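Nitrogenase molybdenum-iron protein beta chain (Clostridium pasteurianum, PDB 4WES) forms, together with the alpha chain, the molybdenum-iron component of nitrogenase, which reduces dinitrogen to ammonium, and shares an [8Fe-7S] cluster with that chain. Local coordinates at residues F350-D355 with K367-E371. Sequence-based numbering, arbitrary orientation.
Sequences FQKEID and KVKVE
Val-368 pushes its two methyls into the side of helix 348-360, between Gln-351, Ile-354 and Asp-355. Val-368 CG2 sits 3.4 Å from Ile-354 CG2, a short distance that belongs to one of two modelled conformers of Ile-354 and is not to be read as strain. Val-368 CG1 lies over one face of the Gln-351 amide, 3.5 Å from Gln-351 NE2, and is 4.0 Å from Phe-350 CE1, approaching obliquely. The Phe-350 ring meets Val-370 obliquely too, with Phe-350 CD1 3.6 Å from Val-370 CG2. Ile-354, one turn on in the same helix, lays CG1 4.0 Å above the centre of one face of the Phe-350 ring. Phe-350 also packs on Ile-324 and Ile-325 of helix 321-333 and on Val-341 of the neighbouring strand.

Gln-351 bridges the polar side. Its chain leaves with CG anti to the backbone N (chi1 -172°) and bends at chi2 (86°), which carries the amide across to the strand. There Gln-351 NE2 gives a weak hydrogen bond to Val-368 O at 3.4 Å and another weak one to Asp-355 OD2. Gln-351 OE1 accepts from a water at 2.6 Å, and that water in turn takes the N-H of Val-370, 2.9 Å from Val-370 N.

Helix and strand run nearly antiparallel (162°), the usual packing in a beta-alpha-beta unit, here strand 337-343, helix 348-360 and strand 367-370. The backbones of Lys-367 and Lys-369 pair with strand 337-343, leaving Val-368 O and Val-370 N on the other edge to be met by the Gln-351 amide and the water. The contact thus combines an apolar patch with a polar margin whose direct bonds are weak.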
ATOM      1  N   PHE B 350     -27.902  10.705  -6.948  1.00 13.73           N
ATOM      2  CA  PHE B 350     -26.442  10.716  -7.170  1.00 12.69           C
ATOM      3  C   PHE B 350     -26.048  11.876  -8.056  1.00 11.85           C
ATOM      4  O   PHE B 350     -25.108  12.635  -7.759  1.00 13.59           O
ATOM      5  CB  PHE B 350     -26.055   9.379  -7.792  1.00 12.40           C
ATOM      6  CG  PHE B 350     -24.603   9.225  -8.128  1.00 11.17           C
ATOM      7  CD1 PHE B 350     -24.103   9.546  -9.382  1.00 11.93           C
ATOM      8  CD2 PHE B 350     -23.739   8.608  -7.247  1.00 12.59           C
ATOM      9  CE1 PHE B 350     -22.781   9.285  -9.717  1.00 13.50           C
ATOM     10  CE2 PHE B 350     -22.449   8.358  -7.576  1.00 14.80           C
ATOM     11  CZ  PHE B 350     -21.951   8.689  -8.810  1.00 14.67           C
ATOM     12  N   GLN B 351     -26.743  12.021  -9.182  1.00 12.85           N
ATOM     13  CA  GLN B 351     -26.443  13.099 -10.101  1.00 14.90           C
ATOM     14  C   GLN B 351     -26.586  14.468  -9.441  1.00 14.61           C
ATOM     15  O   GLN B 351     -25.718  15.329  -9.561  1.00 14.80           O
ATOM     16  CB  GLN B 351     -27.412  13.027 -11.276  1.00 18.09           C
ATOM     17  CG  GLN B 351     -27.080  13.968 -12.397  1.00 20.49           C
ATOM     18  CD  GLN B 351     -26.088  13.357 -13.360  1.00 24.42           C
ATOM     19  OE1 GLN B 351     -26.254  12.214 -13.796  1.00 33.31           O
ATOM     20  NE2 GLN B 351     -25.045  14.094 -13.678  1.00 32.10           N
ATOM     21  N   LYS B 352     -27.702  14.654  -8.759  1.00 13.76           N
ATOM     22  CA  LYS B 352     -27.952  15.936  -8.113  0.51 13.69           C
ATOM     23  C   LYS B 352     -26.906  16.254  -7.053  1.00 14.14           C
ATOM     24  O   LYS B 352     -26.399  17.380  -7.000  1.00 14.85           O
ATOM     25  CB  LYS B 352     -29.339  15.940  -7.483  0.51 14.89           C
ATOM     26  CG  LYS B 352     -30.458  16.038  -8.498  0.51 15.85           C
ATOM     27  CD  LYS B 352     -31.813  15.958  -7.814  0.51 19.41           C
ATOM     28  CE  LYS B 352     -32.951  15.704  -8.786  0.51 23.25           C
ATOM     29  NZ  LYS B 352     -34.158  15.299  -8.016  0.51 35.82           N
ATOM     30  N   GLU B 353     -26.579  15.280  -6.202  1.00 13.16           N
ATOM     31  CA  GLU B 353     -25.645  15.537  -5.120  1.00 14.62           C
ATOM     32  C   GLU B 353     -24.234  15.802  -5.627  1.00 13.30           C
ATOM     33  O   GLU B 353     -23.550  16.688  -5.123  1.00 14.41           O
ATOM     34  CB  GLU B 353     -25.658  14.401  -4.113  1.00 15.92           C
ATOM     35  CG  GLU B 353     -26.986  14.210  -3.439  1.00 18.16           C
ATOM     36  CD  GLU B 353     -27.305  15.325  -2.515  1.00 27.96           C
ATOM     37  OE1 GLU B 353     -26.482  15.617  -1.615  1.00 48.08           O
ATOM     38  OE2 GLU B 353     -28.400  15.898  -2.675  1.00 57.44           O
ATOM     39  N   ILE B 354     -23.769  15.017  -6.584  1.00 12.39           N
ATOM     40  CA  ILE B 354     -22.427  15.172  -7.151  0.52 11.97           C
ATOM     41  C   ILE B 354     -22.333  16.508  -7.889  1.00 12.80           C
ATOM     42  O   ILE B 354     -21.393  17.289  -7.728  1.00 13.60           O
ATOM     43  CB  ILE B 354     -22.054  14.028  -8.151  0.52 10.71           C
ATOM     44  CG1 ILE B 354     -21.988  12.627  -7.521  0.52 10.16           C
ATOM     45  CG2 ILE B 354     -20.718  14.331  -8.811  0.52 11.72           C
ATOM     46  CD1 ILE B 354     -20.989  12.461  -6.384  0.52 10.34           C
ATOM     47  N   ASP B 355     -23.323  16.773  -8.735  1.00 13.79           N
ATOM     48  CA  ASP B 355     -23.314  18.032  -9.458  1.00 14.26           C
ATOM     49  C   ASP B 355     -23.259  19.214  -8.493  1.00 14.62           C
ATOM     50  O   ASP B 355     -22.544  20.200  -8.730  1.00 15.29           O
ATOM     51  CB  ASP B 355     -24.534  18.169 -10.366  1.00 16.07           C
ATOM     52  CG  ASP B 355     -24.465  17.329 -11.640  1.00 20.40           C
ATOM     53  OD1 ASP B 355     -23.402  16.797 -11.988  1.00 23.19           O
ATOM     54  OD2 ASP B 355     -25.521  17.262 -12.340  1.00 24.93           O
ATOM     55  N   LYS B 367     -17.279  14.796 -15.561  1.00 11.71           N
ATOM     56  CA  LYS B 367     -18.326  13.967 -16.133  1.00 11.78           C
ATOM     57  C   LYS B 367     -18.885  13.104 -15.031  1.00 12.28           C
ATOM     58  O   LYS B 367     -18.157  12.344 -14.417  1.00 12.78           O
ATOM     59  CB  LYS B 367     -17.837  13.095 -17.292  1.00 13.14           C
ATOM     60  CG  LYS B 367     -17.260  13.873 -18.461  1.00 16.29           C
ATOM     61  CD  LYS B 367     -16.884  12.971 -19.637  1.00 19.40           C
ATOM     62  CE  LYS B 367     -16.419  13.761 -20.840  1.00 31.10           C
ATOM     63  NZ  LYS B 367     -16.117  12.852 -21.988  1.00 37.98           N
ATOM     64  N   VAL B 368     -20.183  13.206 -14.814  1.00 12.22           N
ATOM     65  CA  VAL B 368     -20.907  12.463 -13.806  1.00 13.47           C
ATOM     66  C   VAL B 368     -21.959  11.633 -14.515  1.00 15.17           C
ATOM     67  O   VAL B 368     -22.716  12.192 -15.336  1.00 19.68           O
ATOM     68  CB  VAL B 368     -21.577  13.443 -12.840  1.00 15.08           C
ATOM     69  CG1 VAL B 368     -22.375  12.716 -11.795  1.00 15.48           C
ATOM     70  CG2 VAL B 368     -20.549  14.359 -12.189  1.00 16.25           C
ATOM     71  N   LYS B 369     -22.019  10.335 -14.287  1.00 12.27           N
ATOM     72  CA  LYS B 369     -22.980   9.524 -14.988  1.00 12.01           C
ATOM     73  C   LYS B 369     -23.593   8.470 -14.078  1.00 10.55           C
ATOM     74  O   LYS B 369     -22.902   7.699 -13.399  1.00 12.41           O
ATOM     75  CB  LYS B 369     -22.363   8.845 -16.209  1.00 12.82           C
ATOM     76  CG  LYS B 369     -23.379   8.115 -17.071  1.00 13.11           C
ATOM     77  CD  LYS B 369     -22.766   7.590 -18.365  1.00 14.72           C
ATOM     78  CE  LYS B 369     -23.753   6.792 -19.151  1.00 18.26           C
ATOM     79  NZ  LYS B 369     -23.163   6.265 -20.419  1.00 25.18           N
ATOM     80  N   VAL B 370     -24.913   8.433 -14.093  1.00 10.47           N
ATOM     81  CA  VAL B 370     -25.713   7.393 -13.472  1.00 10.32           C
ATOM     82  C   VAL B 370     -25.974   6.306 -14.530  1.00  9.81           C
ATOM     83  O   VAL B 370     -26.272   6.616 -15.698  1.00 11.14           O
ATOM     84  CB  VAL B 370     -27.018   7.989 -12.952  1.00 11.98           C
ATOM     85  CG1 VAL B 370     -28.011   6.934 -12.523  1.00 13.20           C
ATOM     86  CG2 VAL B 370     -26.723   8.944 -11.812  1.00 14.57           C
ATOM     87  N   GLU B 371     -25.879   5.049 -14.135  1.00 10.45           N
ATOM     88  CA  GLU B 371     -25.959   3.953 -15.079  1.00 10.41           C
ATOM     89  C   GLU B 371     -24.867   4.062 -16.152  1.00 10.52           C
ATOM     90  O   GLU B 371     -25.073   3.726 -17.313  1.00 12.06           O
ATOM     91  CB  GLU B 371     -27.350   3.747 -15.651  1.00 11.13           C
ATOM     92  CG  GLU B 371     -28.387   3.405 -14.599  1.00 12.25           C
ATOM     93  CD  GLU B 371     -29.721   3.128 -15.211  1.00 13.38           C
ATOM     94  OE1 GLU B 371     -30.017   1.966 -15.557  1.00 15.91           O
ATOM     95  OE2 GLU B 371     -30.464   4.088 -15.396  1.00 20.83           O
TER
HETATM   96  O   HOH W   1     -26.236  10.468 -15.729  1.00 24.39           O